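Local coordinates for protein 2-hydroxyisobutyryl-CoA mutase large subunit (Aquincola tertiaricarbonis, PDB 4R3U) that works with a small cobalamin-binding subunit to interconvert 2-hydroxyisobutyryl-CoA and (S)-3-hydroxybutyryl-CoA, at residues R84-M98 / Q400-D414. Residues are numbered along the deposited sequence; the frame is centred on the assembly and turned at random.
Sequences RGPYPTMYRSRTWTM and QQIIAEESGVADVID. With 3HC (3-hydroxybutanoyl-coenzyme A), chain E.
D414 OD2 is gripped by two arginines, R84 across the contact and R314 elsewhere in the chain. R84 NE reaches D414 OD2 at 2.9 Å, a salt bridge with a nearly straight hydrogen bond (174°), in the guanidinium plane and on the anti side of the carboxylate. The two planes lie 76° apart. The bend at chi3 (69°) turns the guanidinium side-on to D414, and R84 NH2 meets D414 O at 2.8 Å. Replacing R84 by an alanine would probably leave D414 O without this donor, and the D414 carboxylate with one positive partner fewer.

R92 NE donates to D411 O at 2.7 Å from above the carbonyl plane; R92 NH1 forms a salt bridge with E44 of the other large subunit. I413 packs into the curve of 84-92, its CD1 3.3 Å from P88 O and its CG2 on M90 CG. In this TIM-barrel domain, 84-98 leads into strand 97-102, and its other side holds the CoA: M90 O lies 2.9 Å from 3HC N6A, on the adenine. Beside that strand, helix 390-405 offers Q400 OE1 to W96 NE1 (2.9 Å), ring and amide nearly coplanar. A404 CB touches W96 CH2 at 3.5 Å, and M98 CE reaches this methyl.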
loop_
_atom_site.group_PDB
_atom_site.type_symbol
_atom_site.label_atom_id
_atom_site.label_comp_id
_atom_site.label_asym_id
_atom_site.label_seq_id
_atom_site.Cartn_x
_atom_site.Cartn_y
_atom_site.Cartn_z
ATOM N N ARG A 84 23.419 -1.326 2.106
ATOM C CA ARG A 84 22.581 -0.220 1.620
ATOM C C ARG A 84 22.207 -0.247 0.117
ATOM O O ARG A 84 21.424 0.585 -0.329
ATOM C CB ARG A 84 23.214 1.117 2.025
ATOM C CG ARG A 84 23.733 1.082 3.466
ATOM C CD ARG A 84 23.947 2.446 4.044
ATOM N NE ARG A 84 22.674 3.107 4.258
ATOM C CZ ARG A 84 22.529 4.415 4.368
ATOM N NH1 ARG A 84 23.587 5.214 4.293
ATOM N NH2 ARG A 84 21.322 4.943 4.547
ATOM N N GLY A 85 22.726 -1.211 -0.635
ATOM C CA GLY A 85 22.399 -1.340 -2.044
ATOM C C GLY A 85 23.601 -1.707 -2.887
ATOM O O GLY A 85 24.733 -1.338 -2.548
ATOM N N PRO A 86 23.383 -2.457 -3.996
ATOM C CA PRO A 86 24.530 -2.861 -4.843
ATOM C C PRO A 86 25.117 -1.732 -5.715
ATOM O O PRO A 86 26.259 -1.849 -6.177
ATOM C CB PRO A 86 23.944 -3.988 -5.698
ATOM C CG PRO A 86 22.504 -3.616 -5.854
ATOM C CD PRO A 86 22.105 -2.983 -4.527
ATOM N N TYR A 87 24.337 -0.652 -5.949
ATOM C CA TYR A 87 24.746 0.491 -6.764
ATOM C C TYR A 87 24.822 1.779 -5.918
ATOM O O TYR A 87 24.046 1.938 -4.974
ATOM C CB TYR A 87 23.811 0.671 -7.990
ATOM C CG TYR A 87 23.456 -0.597 -8.746
ATOM C CD1 TYR A 87 24.442 -1.496 -9.147
ATOM C CD2 TYR A 87 22.141 -0.862 -9.121
ATOM C CE1 TYR A 87 24.115 -2.675 -9.822
ATOM C CE2 TYR A 87 21.807 -2.015 -9.839
ATOM C CZ TYR A 87 22.799 -2.915 -10.191
ATOM O OH TYR A 87 22.472 -4.045 -10.894
ATOM N N PRO A 88 25.761 2.707 -6.203
ATOM C CA PRO A 88 25.858 3.914 -5.357
ATOM C C PRO A 88 24.793 4.974 -5.615
ATOM O O PRO A 88 24.712 5.924 -4.853
ATOM C CB PRO A 88 27.244 4.456 -5.711
ATOM C CG PRO A 88 27.429 4.055 -7.131
ATOM C CD PRO A 88 26.811 2.694 -7.241
ATOM N N THR A 89 24.030 4.842 -6.704
ATOM C CA THR A 89 23.044 5.817 -7.180
ATOM C C THR A 89 21.620 5.300 -7.154
ATOM O O THR A 89 20.666 6.106 -7.124
ATOM C CB THR A 89 23.489 6.350 -8.548
ATOM O OG1 THR A 89 22.546 7.244 -9.073
ATOM C CG2 THR A 89 23.832 5.262 -9.511
ATOM N N MET A 90 21.480 3.953 -7.138
ATOM C CA MET A 90 20.224 3.222 -7.110
ATOM C C MET A 90 19.121 3.842 -7.968
ATOM O O MET A 90 19.370 4.149 -9.138
ATOM C CB MET A 90 19.784 2.920 -5.679
ATOM C CG MET A 90 20.726 1.993 -4.928
ATOM S SD MET A 90 20.740 0.277 -5.497
ATOM C CE MET A 90 19.114 -0.225 -5.098
ATOM N N TYR A 91 17.940 4.065 -7.393
ATOM C CA TYR A 91 16.756 4.599 -8.085
ATOM C C TYR A 91 16.777 6.081 -8.468
ATOM O O TYR A 91 15.869 6.526 -9.160
ATOM C CB TYR A 91 15.451 4.231 -7.352
ATOM C CG TYR A 91 15.403 2.829 -6.792
ATOM C CD1 TYR A 91 15.791 1.730 -7.564
ATOM C CD2 TYR A 91 14.962 2.593 -5.488
ATOM C CE1 TYR A 91 15.734 0.437 -7.050
ATOM C CE2 TYR A 91 14.913 1.306 -4.961
ATOM C CZ TYR A 91 15.280 0.230 -5.750
ATOM O OH TYR A 91 15.170 -1.041 -5.246
ATOM N N ARG A 92 17.795 6.839 -8.055
ATOM C CA ARG A 92 17.886 8.255 -8.445
ATOM C C ARG A 92 18.418 8.326 -9.894
ATOM O O ARG A 92 18.300 9.360 -10.570
ATOM C CB ARG A 92 18.843 9.032 -7.522
ATOM C CG ARG A 92 18.502 8.971 -6.052
ATOM C CD ARG A 92 19.676 9.443 -5.232
ATOM N NE ARG A 92 19.337 10.765 -4.755
ATOM C CZ ARG A 92 19.987 11.870 -5.051
ATOM N NH1 ARG A 92 21.064 11.828 -5.817
ATOM N NH2 ARG A 92 19.574 13.029 -4.571
ATOM N N SER A 93 19.057 7.232 -10.332
ATOM C CA SER A 93 19.652 7.106 -11.649
ATOM C C SER A 93 18.863 6.108 -12.487
ATOM O O SER A 93 18.486 6.453 -13.596
ATOM C CB SER A 93 21.115 6.726 -11.536
ATOM O OG SER A 93 21.696 6.557 -12.815
ATOM N N ARG A 94 18.595 4.893 -11.970
ATOM C CA ARG A 94 17.799 3.904 -12.696
ATOM C C ARG A 94 16.823 3.213 -11.758
ATOM O O ARG A 94 17.249 2.600 -10.770
ATOM C CB ARG A 94 18.668 2.860 -13.414
ATOM C CG ARG A 94 19.685 3.433 -14.393
ATOM C CD ARG A 94 19.139 3.654 -15.785
ATOM N NE ARG A 94 20.213 4.008 -16.721
ATOM C CZ ARG A 94 20.979 3.128 -17.365
ATOM N NH1 ARG A 94 20.807 1.821 -17.181
ATOM N NH2 ARG A 94 21.918 3.545 -18.199
ATOM N N THR A 95 15.510 3.264 -12.102
ATOM C CA THR A 95 14.439 2.599 -11.347
ATOM C C THR A 95 14.590 1.068 -11.450
ATOM O O THR A 95 15.086 0.572 -12.459
ATOM C CB THR A 95 13.055 2.993 -11.955
ATOM O OG1 THR A 95 12.947 4.406 -12.008
ATOM C CG2 THR A 95 11.867 2.451 -11.159
ATOM N N TRP A 96 14.072 0.320 -10.477
ATOM C CA TRP A 96 14.042 -1.142 -10.580
ATOM C C TRP A 96 13.265 -1.515 -11.870
ATOM O O TRP A 96 12.436 -0.733 -12.342
ATOM C CB TRP A 96 13.359 -1.768 -9.319
ATOM C CG TRP A 96 11.946 -1.322 -9.100
ATOM C CD1 TRP A 96 10.815 -1.914 -9.585
ATOM C CD2 TRP A 96 11.523 -0.118 -8.437
ATOM N NE1 TRP A 96 9.704 -1.168 -9.241
ATOM C CE2 TRP A 96 10.111 -0.059 -8.535
ATOM C CE3 TRP A 96 12.199 0.893 -7.718
ATOM C CZ2 TRP A 96 9.358 0.993 -7.974
ATOM C CZ3 TRP A 96 11.449 1.928 -7.146
ATOM C CH2 TRP A 96 10.049 1.969 -7.272
ATOM N N THR A 97 13.532 -2.687 -12.430
ATOM C CA THR A 97 12.811 -3.150 -13.599
ATOM C C THR A 97 11.409 -3.577 -13.133
ATOM O O THR A 97 11.260 -4.296 -12.137
ATOM C CB THR A 97 13.560 -4.299 -14.299
ATOM O OG1 THR A 97 14.931 -3.948 -14.503
ATOM C CG2 THR A 97 12.984 -4.621 -15.656
ATOM N N MET A 98 10.387 -3.064 -13.814
ATOM C CA MET A 98 9.006 -3.426 -13.569
ATOM C C MET A 98 8.815 -4.534 -14.598
ATOM O O MET A 98 8.695 -4.288 -15.814
ATOM C CB MET A 98 8.087 -2.222 -13.782
ATOM C CG MET A 98 8.521 -1.045 -12.928
ATOM S SD MET A 98 7.352 0.297 -12.899
ATOM C CE MET A 98 8.249 1.463 -11.878
ATOM N N GLN A 400 3.490 -0.266 -8.755
ATOM C CA GLN A 400 4.924 -0.012 -8.852
ATOM C C GLN A 400 5.190 1.451 -9.229
ATOM O O GLN A 400 6.011 2.115 -8.603
ATOM C CB GLN A 400 5.569 -1.000 -9.858
ATOM C CG GLN A 400 5.691 -2.425 -9.317
ATOM C CD GLN A 400 6.591 -3.312 -10.163
ATOM O OE1 GLN A 400 7.800 -3.069 -10.302
ATOM N NE2 GLN A 400 6.041 -4.395 -10.711
ATOM N N GLN A 401 4.482 1.936 -10.263
ATOM C CA GLN A 401 4.556 3.303 -10.821
ATOM C C GLN A 401 4.174 4.381 -9.808
ATOM O O GLN A 401 4.770 5.431 -9.852
ATOM C CB GLN A 401 3.718 3.408 -12.091
ATOM C CG GLN A 401 4.244 2.474 -13.198
ATOM C CD GLN A 401 3.181 2.083 -14.200
ATOM O OE1 GLN A 401 1.973 2.331 -14.028
ATOM N NE2 GLN A 401 3.605 1.442 -15.267
ATOM N N ILE A 402 3.230 4.105 -8.874
ATOM C CA ILE A 402 2.848 5.010 -7.794
ATOM C C ILE A 402 3.983 5.112 -6.764
ATOM O O ILE A 402 4.304 6.216 -6.310
ATOM C CB ILE A 402 1.450 4.618 -7.186
ATOM C CG1 ILE A 402 0.315 5.236 -8.057
ATOM C CG2 ILE A 402 1.287 5.063 -5.709
ATOM C CD1 ILE A 402 -0.925 4.540 -8.049
ATOM N N ILE A 403 4.583 3.958 -6.385
ATOM C CA ILE A 403 5.699 3.889 -5.449
ATOM C C ILE A 403 6.889 4.628 -6.041
ATOM O O ILE A 403 7.529 5.426 -5.354
ATOM C CB ILE A 403 6.013 2.420 -5.047
ATOM C CG1 ILE A 403 4.876 1.820 -4.224
ATOM C CG2 ILE A 403 7.349 2.297 -4.272
ATOM C CD1 ILE A 403 4.961 0.358 -4.080
ATOM N N ALA A 404 7.174 4.389 -7.326
ATOM C CA ALA A 404 8.307 5.000 -8.027
ATOM C C ALA A 404 8.150 6.472 -8.242
ATOM O O ALA A 404 9.118 7.213 -8.054
ATOM C CB ALA A 404 8.522 4.317 -9.368
ATOM N N GLU A 405 6.956 6.911 -8.682
ATOM C CA GLU A 405 6.765 8.305 -9.062
ATOM C C GLU A 405 6.051 9.206 -8.062
ATOM O O GLU A 405 6.295 10.406 -8.084
ATOM C CB GLU A 405 6.111 8.400 -10.451
ATOM C CG GLU A 405 6.798 7.558 -11.515
ATOM C CD GLU A 405 6.458 7.895 -12.951
ATOM O OE1 GLU A 405 6.417 9.098 -13.299
ATOM O OE2 GLU A 405 6.261 6.945 -13.740
ATOM N N GLU A 406 5.178 8.674 -7.218
ATOM C CA GLU A 406 4.408 9.536 -6.327
ATOM C C GLU A 406 4.808 9.566 -4.861
ATOM O O GLU A 406 4.522 10.556 -4.176
ATOM C CB GLU A 406 2.907 9.225 -6.453
ATOM C CG GLU A 406 2.331 9.446 -7.839
ATOM C CD GLU A 406 0.821 9.474 -7.821
ATOM O OE1 GLU A 406 0.224 9.252 -6.746
ATOM O OE2 GLU A 406 0.227 9.646 -8.902
ATOM N N SER A 407 5.399 8.462 -4.363
ATOM C CA SER A 407 5.768 8.287 -2.959
ATOM C C SER A 407 7.066 9.002 -2.504
ATOM O O SER A 407 7.234 9.238 -1.310
ATOM C CB SER A 407 5.825 6.802 -2.619
ATOM O OG SER A 407 7.014 6.227 -3.139
ATOM N N GLY A 408 7.987 9.250 -3.431
ATOM C CA GLY A 408 9.293 9.865 -3.178
ATOM C C GLY A 408 10.363 8.915 -2.654
ATOM O O GLY A 408 11.522 9.311 -2.581
ATOM N N VAL A 409 10.009 7.638 -2.317
ATOM C CA VAL A 409 10.932 6.636 -1.755
ATOM C C VAL A 409 12.126 6.302 -2.647
ATOM O O VAL A 409 13.098 5.693 -2.166
ATOM C CB VAL A 409 10.247 5.357 -1.236
ATOM C CG1 VAL A 409 9.118 5.677 -0.253
ATOM C CG2 VAL A 409 9.783 4.475 -2.388
ATOM N N ALA A 410 12.033 6.672 -3.954
ATOM C CA ALA A 410 13.060 6.383 -4.937
ATOM C C ALA A 410 14.181 7.413 -4.923
ATOM O O ALA A 410 15.209 7.179 -5.545
ATOM C CB ALA A 410 12.430 6.315 -6.321
ATOM N N ASP A 411 13.996 8.547 -4.219
ATOM C CA ASP A 411 14.964 9.659 -4.250
ATOM C C ASP A 411 16.066 9.669 -3.190
ATOM O O ASP A 411 17.009 10.435 -3.337
ATOM C CB ASP A 411 14.240 11.011 -4.362
ATOM C CG ASP A 411 13.191 11.094 -5.466
ATOM O OD1 ASP A 411 13.183 10.213 -6.340
ATOM O OD2 ASP A 411 12.408 12.086 -5.483
ATOM N N VAL A 412 15.943 8.852 -2.125
ATOM C CA VAL A 412 16.946 8.745 -1.068
ATOM C C VAL A 412 17.320 7.279 -0.999
ATOM O O VAL A 412 16.422 6.439 -0.916
ATOM C CB VAL A 412 16.482 9.338 0.304
ATOM C CG1 VAL A 412 17.485 9.048 1.419
ATOM C CG2 VAL A 412 16.246 10.839 0.195
ATOM N N ILE A 413 18.629 6.964 -1.101
ATOM C CA ILE A 413 19.112 5.576 -1.085
ATOM C C ILE A 413 19.134 5.006 0.333
ATOM O O ILE A 413 19.629 5.665 1.263
ATOM C CB ILE A 413 20.455 5.363 -1.852
ATOM C CG1 ILE A 413 20.367 5.933 -3.272
ATOM C CG2 ILE A 413 20.827 3.863 -1.913
ATOM C CD1 ILE A 413 21.611 6.260 -3.844
ATOM N N ASP A 414 18.621 3.753 0.475
ATOM C CA ASP A 414 18.506 3.003 1.736
ATOM C C ASP A 414 17.948 3.941 2.835
ATOM O O ASP A 414 18.662 4.286 3.794
ATOM C CB ASP A 414 19.852 2.348 2.126
ATOM C CG ASP A 414 19.704 1.314 3.218
ATOM O OD1 ASP A 414 18.927 0.358 3.032
ATOM O OD2 ASP A 414 20.322 1.485 4.274
HETATM N N1A 3HC E . 23.218 3.369 -12.200
HETATM C C2A 3HC E . 23.947 2.972 -13.427
HETATM N N3A 3HC E . 23.464 1.697 -13.972
HETATM C C4A 3HC E . 22.455 1.010 -13.385
HETATM C C5A 3HC E . 21.850 1.448 -12.260
HETATM C C6A 3HC E . 22.248 2.599 -11.675
HETATM N N6A 3HC E . 21.617 2.979 -10.564
HETATM N N7A 3HC E . 20.901 0.561 -11.949
HETATM C C8A 3HC E . 20.912 -0.402 -12.866
HETATM N N9A 3HC E . 21.888 -0.143 -13.732
HETATM C C1B 3HC E . 22.308 -0.918 -14.938
HETATM C C2B 3HC E . 22.863 -2.284 -14.590
HETATM O O2B 3HC E . 24.264 -2.229 -14.302
HETATM C C3B 3HC E . 22.569 -3.078 -15.852
HETATM O O3B 3HC E . 23.572 -2.824 -16.866
HETATM P P3B 3HC E . 24.248 -3.989 -17.757
HETATM O O7A 3HC E . 23.096 -4.576 -18.470
HETATM O O8A 3HC E . 25.177 -3.212 -18.614
HETATM O O9A 3HC E . 24.891 -4.842 -16.732
HETATM C C4B 3HC E . 21.247 -2.493 -16.338
HETATM O O4B 3HC E . 21.147 -1.153 -15.767
HETATM C C5B 3HC E . 20.062 -3.385 -15.928
HETATM O O5B 3HC E . 19.820 -3.267 -14.508
HETATM P P1A 3HC E . 19.955 -4.508 -13.461
HETATM O O1A 3HC E . 20.898 -5.546 -13.959
HETATM O O2A 3HC E . 20.178 -3.950 -12.116
HETATM O O3A 3HC E . 18.388 -4.994 -13.526
HETATM P P2A 3HC E . 17.763 -6.204 -14.412
HETATM O O4A 3HC E . 16.310 -6.221 -14.182
HETATM O O5A 3HC E . 18.264 -6.171 -15.808
HETATM O O6A 3HC E . 18.431 -7.451 -13.705
HETATM C CBP 3HC E . 18.621 -9.371 -12.238
HETATM C CCP 3HC E . 18.106 -7.922 -12.385
HETATM C CDP 3HC E . 20.153 -9.295 -12.261
HETATM C CEP 3HC E . 18.199 -9.924 -10.871
HETATM C CAP 3HC E . 18.112 -10.277 -13.409
HETATM O OAP 3HC E . 18.660 -11.613 -13.408
HETATM C C9P 3HC E . 16.580 -10.274 -13.677
HETATM O O9P 3HC E . 16.063 -9.438 -14.420
HETATM N N8P 3HC E . 15.882 -11.285 -13.135
HETATM C C7P 3HC E . 14.442 -11.428 -13.376
HETATM C C6P 3HC E . 13.953 -12.777 -12.868
HETATM C C5P 3HC E . 12.435 -12.934 -13.002
HETATM O O5P 3HC E . 11.701 -12.016 -13.378
HETATM N N4P 3HC E . 12.006 -14.157 -12.672
HETATM C C3P 3HC E . 10.598 -14.524 -12.705
HETATM C C2P 3HC E . 10.405 -15.674 -11.755
HETATM S S1P 3HC E . 8.657 -16.163 -11.633
HETATM C C1 3HC E . 8.884 -17.536 -10.491
HETATM O O1 3HC E . 9.805 -18.346 -10.572
HETATM C C2 3HC E . 7.902 -17.615 -9.309
HETATM C C3 3HC E . 6.544 -18.190 -9.717
HETATM O O3 3HC E . 5.990 -17.397 -10.762
HETATM C C4 3HC E . 6.665 -19.656 -10.162
HETATM O O HOH W 1 19.818 7.414 3.742
HETATM O O HOH W 2 17.244 4.684 -4.522
#